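Local coordinates for adenylate cyclase-like protein (Chlamydia trachomatis, PDB 4QO6) that forms part of the inner-membrane ring of the type III secretion system, this chain being the periplasmic region built of three successive BON-like domains, at residues S49-L52 and Y53-A57; S138-M141 and K142-G146; H147-S151 and G152-V156. One frame throughout, in Å; residues are numbered along the deposited sequence. Where two conformers were deposited one is given.

Interaction 1 (S49-L52 and Y53-A57)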
loop_
_atom_site.group_PDB
_atom_site.type_symbol
_atom_site.label_atom_id
_atom_site.label_comp_id
_atom_site.label_asym_id
_atom_site.label_seq_id
_atom_site.Cartn_x
_atom_site.Cartn_y
_atom_site.Cartn_z
ATOM N N SER A 49 -9.975 25.251 5.304
ATOM C CA SER A 49 -10.169 26.575 5.879
ATOM C C SER A 49 -9.373 27.655 5.108
ATOM O O SER A 49 -9.874 28.747 4.924
ATOM C CB SER A 49 -9.787 26.588 7.369
ATOM O OG SER A 49 -10.762 25.844 8.116
ATOM N N GLU A 50 -8.168 27.334 4.663
ATOM C CA GLU A 50 -7.399 28.253 3.830
ATOM C C GLU A 50 -8.177 28.574 2.548
ATOM O O GLU A 50 -8.292 29.750 2.171
ATOM C CB GLU A 50 -6.033 27.696 3.433
ATOM C CG GLU A 50 -4.848 27.981 4.358
ATOM C CD GLU A 50 -3.665 27.055 4.034
ATOM O OE1 GLU A 50 -3.433 26.788 2.826
ATOM O OE2 GLU A 50 -2.970 26.567 4.949
ATOM N N LEU A 51 -8.718 27.532 1.904
ATOM C CA LEU A 51 -9.441 27.727 0.654
ATOM C C LEU A 51 -10.622 28.634 0.856
ATOM O O LEU A 51 -10.752 29.626 0.155
ATOM C CB LEU A 51 -9.860 26.402 0.034
ATOM C CG LEU A 51 -10.871 26.397 -1.095
ATOM C CD1 LEU A 51 -10.431 27.219 -2.317
ATOM C CD2 LEU A 51 -11.191 24.936 -1.441
ATOM N N LEU A 52 -11.468 28.293 1.825
ATOM C CA LEU A 52 -12.694 29.057 2.064
ATOM C C LEU A 52 -12.472 30.521 2.442
ATOM O O LEU A 52 -13.257 31.375 2.094
ATOM C CB LEU A 52 -13.562 28.451 3.147
ATOM C CG LEU A 52 -13.999 27.025 2.879
ATOM C CD1 LEU A 52 -14.495 26.459 4.208
ATOM C CD2 LEU A 52 -15.044 26.937 1.776
ATOM N N TYR A 53 -11.457 30.781 3.225
ATOM C CA TYR A 53 -11.195 32.143 3.652
ATOM C C TYR A 53 -10.546 33.003 2.576
ATOM O O TYR A 53 -10.772 34.211 2.575
ATOM C CB TYR A 53 -10.421 32.184 4.982
ATOM C CG TYR A 53 -11.430 32.122 6.101
ATOM C CD1 TYR A 53 -12.119 30.930 6.376
ATOM C CD2 TYR A 53 -11.774 33.271 6.839
ATOM C CE1 TYR A 53 -13.086 30.869 7.358
ATOM C CE2 TYR A 53 -12.739 33.212 7.841
ATOM C CZ TYR A 53 -13.385 32.006 8.086
ATOM O OH TYR A 53 -14.331 31.917 9.065
ATOM N N LYS A 54 -9.750 32.399 1.695
ATOM C CA LYS A 54 -9.234 33.118 0.536
ATOM C C LYS A 54 -10.281 33.450 -0.475
ATOM O O LYS A 54 -10.231 34.522 -1.028
ATOM C CB LYS A 54 -8.119 32.385 -0.138
ATOM C CG LYS A 54 -6.884 32.245 0.730
ATOM C CD LYS A 54 -5.815 31.501 -0.061
ATOM C CE LYS A 54 -4.429 31.683 0.531
ATOM N NZ LYS A 54 -3.482 30.889 -0.297
ATOM N N VAL A 55 -11.237 32.563 -0.753
ATOM C CA VAL A 55 -12.269 32.937 -1.736
ATOM C C VAL A 55 -13.230 33.964 -1.116
ATOM O O VAL A 55 -13.661 34.901 -1.770
ATOM C CB VAL A 55 -13.074 31.749 -2.309
ATOM C CG1 VAL A 55 -12.147 30.750 -2.958
ATOM C CG2 VAL A 55 -13.892 31.090 -1.234
ATOM N N ASP A 56 -13.553 33.788 0.148
ATOM C CA ASP A 56 -14.408 34.739 0.819
ATOM C C ASP A 56 -13.856 36.167 0.739
ATOM O O ASP A 56 -14.621 37.086 0.471
ATOM C CB ASP A 56 -14.626 34.341 2.276
ATOM C CG ASP A 56 -15.912 34.911 2.832
ATOM O OD1 ASP A 56 -16.957 34.726 2.146
ATOM O OD2 ASP A 56 -15.868 35.530 3.927
ATOM N N ALA A 57 -12.541 36.329 0.973
ATOM C CA ALA A 57 -11.822 37.616 0.813
ATOM C C ALA A 57 -12.040 38.317 -0.528
ATOM O O ALA A 57 -11.735 39.506 -0.643
ATOM C CB ALA A 57 -10.314 37.414 0.969
#
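Leu51 O accepts the backbone N-H of Val55, with the O to Val55 N distance 3.1 Å, and two methyl groups of the same valine close over this oxygen: CG1 lies 3.6 Å and CG2 3.7 Å from Leu51 O. The bond is one of four successive i to i+4 bonds along the helix; Tyr53 N, Lys54 N and Asp56 N reach Ser49 O, Glu50 O and Leu52 O in the same way. On the buried side, Leu51 CD1 meets Val55 CG1 at 4.0 Å, the two side chains crossing at a slant. Leu51 swings its CG opposite its own backbone N (chi1 167°), which brings the branch beside its carbonyl carbon and toward the next turn. Tyr53 turns a ring edge to the backbone, CD1 resting 3.5 Å from Ser49 O near the ring plane. Lys54 runs out extended over Glu50 O, its CG 3.2 Å from that oxygen, yet its NZ stays 5.2 Å from Glu50 OE1, so the two charges make no salt bridge, though a weak attraction is possible. Within the beta-alpha-beta unit of the PD1 domain, Leu51 packs on Val68, and Leu52 and Val55 on Val64, of strand 63-70, while Lys54 and Val55 also touch Val18 of helix 10-19.

Interaction 2 (S138-M141 and K142-G146); sequences SQVM and KALAG
The first turns of helix 137-150, which follows strand 130-136 and lies in the BON domain, bring Val140 and Leu144 together one turn apart on their buried face. The two side chains lie next to each other and point the same way, with Val140 CG1 4.1 Å from Leu144 CD1. Val140 places CG1 opposite its backbone N (chi1 179°), leaning it along the helix toward the leucine. Leu144 also covers the carbonyl between them: its CG sits 3.2 Å from Val140 O, the same oxygen that takes the Leu144 N-H with an O to N distance of 3.0 Å. The neighbouring bonds differ in length: Ala145 N lies 2.9 Å from Met141 O, whereas Lys142 N to Ser138 O, at 3.4 Å, is weak through its length alone. Ala143 CB approaches Val140 O at 3.5 Å, and on another side Ala145 CB packs against Met141 O. Val140, Met141 and Leu144 all touch Phe160 of strand 157-161. The chemistry is thus divided by face: apolar side chains meet strand 157-161 and the loop residue Ile192; the carbonyls of Gln139, Val140 and Met141 each accept an N-H from the next turn, Ser138 O only a weak one; and Gln139 and Lys142 lie on the exposed side, Gln139 with its NE2 hydrogen-bonded to Glu110.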
loop_
_atom_site.group_PDB
_atom_site.type_symbol
_atom_site.label_atom_id
_atom_site.label_comp_id
_atom_site.label_asym_id
_atom_site.label_seq_id
_atom_site.Cartn_x
_atom_site.Cartn_y
_atom_site.Cartn_z
ATOM N N SER A 138 -0.550 -15.587 -0.673
ATOM C CA SER A 138 -0.516 -16.734 -1.571
ATOM C C SER A 138 0.188 -16.404 -2.899
ATOM O O SER A 138 0.882 -17.242 -3.440
ATOM C CB SER A 138 -1.925 -17.295 -1.828
ATOM O OG SER A 138 -2.674 -16.463 -2.697
ATOM N N GLN A 139 0.052 -15.186 -3.414
ATOM C CA GLN A 139 0.743 -14.819 -4.663
ATOM C C GLN A 139 2.252 -14.635 -4.505
ATOM O O GLN A 139 3.037 -15.008 -5.387
ATOM C CB GLN A 139 0.118 -13.572 -5.305
ATOM C CG GLN A 139 -1.225 -13.881 -5.941
ATOM C CD GLN A 139 -2.060 -12.641 -6.292
ATOM O OE1 GLN A 139 -1.547 -11.510 -6.369
ATOM N NE2 GLN A 139 -3.368 -12.855 -6.501
ATOM N N VAL A 140 2.666 -14.060 -3.392
ATOM C CA VAL A 140 4.081 -13.771 -3.174
ATOM C C VAL A 140 4.831 -15.071 -2.970
ATOM O O VAL A 140 5.992 -15.174 -3.326
ATOM C CB VAL A 140 4.301 -12.917 -1.936
ATOM C CG1 VAL A 140 5.791 -12.658 -1.719
ATOM C CG2 VAL A 140 3.566 -11.590 -2.105
ATOM N N MET A 141 4.130 -16.057 -2.428
ATOM C CA MET A 141 4.722 -17.320 -2.110
ATOM C C MET A 141 4.981 -18.136 -3.395
ATOM O O MET A 141 6.042 -18.705 -3.514
ATOM C CB MET A 141 3.835 -18.093 -1.108
ATOM C CG MET A 141 4.635 -18.716 0.028
ATOM S SD MET A 141 3.685 -19.921 0.955
ATOM C CE MET A 141 2.828 -18.912 2.181
ATOM N N LYS A 142 4.017 -18.214 -4.323
ATOM C CA LYS A 142 4.280 -18.696 -5.738
ATOM C C LYS A 142 5.497 -17.960 -6.374
ATOM O O LYS A 142 6.393 -18.549 -6.962
ATOM C CB LYS A 142 3.008 -18.560 -6.612
ATOM C CG LYS A 142 3.197 -18.376 -8.139
ATOM C CD LYS A 142 3.371 -19.686 -8.938
ATOM C CE LYS A 142 3.191 -19.536 -10.464
ATOM N NZ LYS A 142 4.449 -19.261 -11.219
ATOM N N ALA A 143 5.585 -16.666 -6.214
ATOM C CA ALA A 143 6.732 -15.990 -6.837
ATOM C C ALA A 143 8.039 -16.533 -6.234
ATOM O O ALA A 143 8.947 -16.876 -6.977
ATOM C CB ALA A 143 6.645 -14.503 -6.687
ATOM N N LEU A 144 8.104 -16.623 -4.890
ATOM C CA LEU A 144 9.285 -17.085 -4.156
ATOM C C LEU A 144 9.655 -18.539 -4.489
ATOM O O LEU A 144 10.774 -18.829 -4.746
ATOM C CB LEU A 144 9.021 -16.990 -2.636
ATOM C CG LEU A 144 8.829 -15.603 -1.967
ATOM C CD1 LEU A 144 8.244 -15.699 -0.560
ATOM C CD2 LEU A 144 10.120 -14.807 -1.932
ATOM N N ALA A 145 8.681 -19.434 -4.377
ATOM C CA ALA A 145 8.817 -20.804 -4.684
ATOM C C ALA A 145 9.273 -20.976 -6.129
ATOM O O ALA A 145 10.152 -21.765 -6.370
ATOM C CB ALA A 145 7.501 -21.517 -4.454
ATOM N N GLY A 146 8.730 -20.211 -7.072
ATOM C CA GLY A 146 9.226 -20.240 -8.448
ATOM C C GLY A 146 10.667 -19.759 -8.636
ATOM O O GLY A 146 11.405 -20.349 -9.429
#

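Interaction 3 (H147-S151 and G152-V156)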
loop_
_atom_site.group_PDB
_atom_site.type_symbol
_atom_site.label_atom_id
_atom_site.label_comp_id
_atom_site.label_asym_id
_atom_site.label_seq_id
_atom_site.Cartn_x
_atom_site.Cartn_y
_atom_site.Cartn_z
ATOM N N HIS A 147 11.095 -18.709 -7.949
ATOM C CA HIS A 147 12.511 -18.321 -7.943
ATOM C C HIS A 147 13.433 -19.433 -7.377
ATOM O O HIS A 147 14.520 -19.663 -7.865
ATOM C CB HIS A 147 12.716 -17.077 -7.096
ATOM C CG HIS A 147 12.145 -15.835 -7.697
ATOM N ND1 HIS A 147 10.839 -15.436 -7.485
ATOM C CD2 HIS A 147 12.707 -14.893 -8.494
ATOM C CE1 HIS A 147 10.623 -14.310 -8.143
ATOM N NE2 HIS A 147 11.735 -13.965 -8.769
ATOM N N LEU A 148 12.993 -20.122 -6.328
ATOM C CA LEU A 148 13.852 -21.139 -5.735
ATOM C C LEU A 148 14.007 -22.346 -6.710
ATOM O O LEU A 148 15.083 -22.854 -6.894
ATOM C CB LEU A 148 13.312 -21.629 -4.382
ATOM C CG LEU A 148 13.342 -20.600 -3.250
ATOM C CD1 LEU A 148 12.465 -21.108 -2.096
ATOM C CD2 LEU A 148 14.769 -20.300 -2.818
ATOM N N VAL A 149 12.909 -22.756 -7.316
ATOM C CA VAL A 149 12.914 -23.788 -8.317
ATOM C C VAL A 149 13.751 -23.393 -9.545
ATOM O O VAL A 149 14.591 -24.160 -9.977
ATOM C CB VAL A 149 11.503 -24.130 -8.767
ATOM C CG1 VAL A 149 11.562 -25.195 -9.846
ATOM C CG2 VAL A 149 10.677 -24.618 -7.595
ATOM N N GLN A 150 13.556 -22.195 -10.084
ATOM C CA GLN A 150 14.381 -21.733 -11.205
ATOM C C GLN A 150 15.896 -21.932 -10.920
ATOM O O GLN A 150 16.697 -22.338 -11.790
ATOM C CB GLN A 150 14.115 -20.250 -11.494
ATOM C CG GLN A 150 15.038 -19.633 -12.521
ATOM C CD GLN A 150 14.517 -18.325 -13.085
ATOM O OE1 GLN A 150 14.237 -18.237 -14.283
ATOM N NE2 GLN A 150 14.412 -17.298 -12.240
ATOM N N SER A 151 16.270 -21.619 -9.693
ATOM C CA SER A 151 17.650 -21.515 -9.316
ATOM C C SER A 151 18.310 -22.849 -8.914
ATOM O O SER A 151 19.492 -22.870 -8.693
ATOM C CB SER A 151 17.777 -20.501 -8.191
ATOM O OG SER A 151 18.094 -19.229 -8.733
ATOM N N GLY A 152 17.557 -23.927 -8.842
ATOM C CA GLY A 152 18.068 -25.217 -8.403
ATOM C C GLY A 152 17.813 -25.558 -6.921
ATOM O O GLY A 152 18.520 -26.415 -6.363
ATOM N N PHE A 153 16.789 -24.938 -6.297
ATOM C CA PHE A 153 16.573 -25.045 -4.854
ATOM C C PHE A 153 15.157 -25.440 -4.497
ATOM O O PHE A 153 14.520 -24.836 -3.634
ATOM C CB PHE A 153 16.979 -23.736 -4.160
ATOM C CG PHE A 153 18.477 -23.483 -4.162
ATOM C CD1 PHE A 153 19.345 -24.358 -3.514
ATOM C CD2 PHE A 153 19.026 -22.343 -4.777
ATOM C CE1 PHE A 153 20.741 -24.116 -3.513
ATOM C CE2 PHE A 153 20.411 -22.100 -4.783
ATOM C CZ PHE A 153 21.272 -22.989 -4.126
ATOM N N ALA A 154 14.688 -26.525 -5.099
ATOM C CA ALA A 154 13.305 -26.964 -4.935
ATOM C C ALA A 154 12.732 -27.815 -3.758
ATOM O O ALA A 154 11.526 -27.719 -3.597
ATOM C CB ALA A 154 12.867 -27.635 -6.241
ATOM N N ASN A 155 13.391 -28.630 -2.913
ATOM C CA ASN A 155 14.630 -28.450 -2.167
ATOM C C ASN A 155 14.330 -27.522 -0.914
ATOM O O ASN A 155 13.854 -28.008 0.125
ATOM C CB ASN A 155 15.777 -28.014 -3.082
ATOM C CG ASN A 155 17.135 -28.312 -2.507
ATOM O OD1 ASN A 155 17.252 -28.860 -1.412
ATOM N ND2 ASN A 155 18.186 -27.928 -3.239
ATOM N N VAL A 156 14.557 -26.214 -1.031
ATOM C CA VAL A 156 14.202 -25.218 -0.009
ATOM C C VAL A 156 12.740 -24.780 -0.072
ATOM O O VAL A 156 12.196 -24.479 -1.169
ATOM C CB VAL A 156 15.070 -23.981 -0.185
ATOM C CG1 VAL A 156 14.732 -22.879 0.827
ATOM C CG2 VAL A 156 16.523 -24.397 -0.106
#
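Leu148 meets the chain that leaves helix 137-150, where a Schellman motif closes the helix at Gly152. Its carbonyl O receives the N-H of Phe153, with the N 2.8 Å from Leu148 O, the 6→1 bond that marks the motif. Its side chain turns inward: CB lies 4.2 Å from Phe153 CB, and CD1 reaches Val156 CG1 at 4.1 Å, the leucine and valine crossing at about a right angle. This folds the exit loop back on the last turn just before strand 157-161 begins. Val149 follows: Val149 O accepts the N-H of Gly152, O to Gly152 N 3.2 Å. That donor stands well above the carbonyl plane (62° out of it), and this is the 5→2 bond that completes the Schellman motif. On the outer side Val149 CG2 meets Ala154 CB at 4.0 Å, a hydrophobic contact between helix and loop beside the cap. Ser151 precedes the reversal, and Gly152 makes it with a positive phi of 97°, a conformation in which a beta carbon would run into the carbonyl of Ser151. Phe153 packs on Val182 of helix 176-187 and Ile171 of strand 164-172, and meets Phe179 edge-to-face. On the Ser151 side, the ring's CD2 comes within 4.1 Å of Ser151 CB.

Overall arrangement
Interactions 2 and 3 are consecutive parts of helix 137-150 in the BON domain, their centres about 12 Å apart: the first covers its early turns, the second its capped end and the loop into strand 157-161. The continuous helix joins them. Interaction 1 belongs to the separate PD1 domain on the other side of the chain's centre, its centre about 52 Å from that of interaction 2 and 61 Å from that of interaction 3. Interactions 1 and 2 each set the apolar side of a helix against strands; interaction 3 ends such a helix. The distances reflect the extended, domain-by-domain build of this periplasmic region.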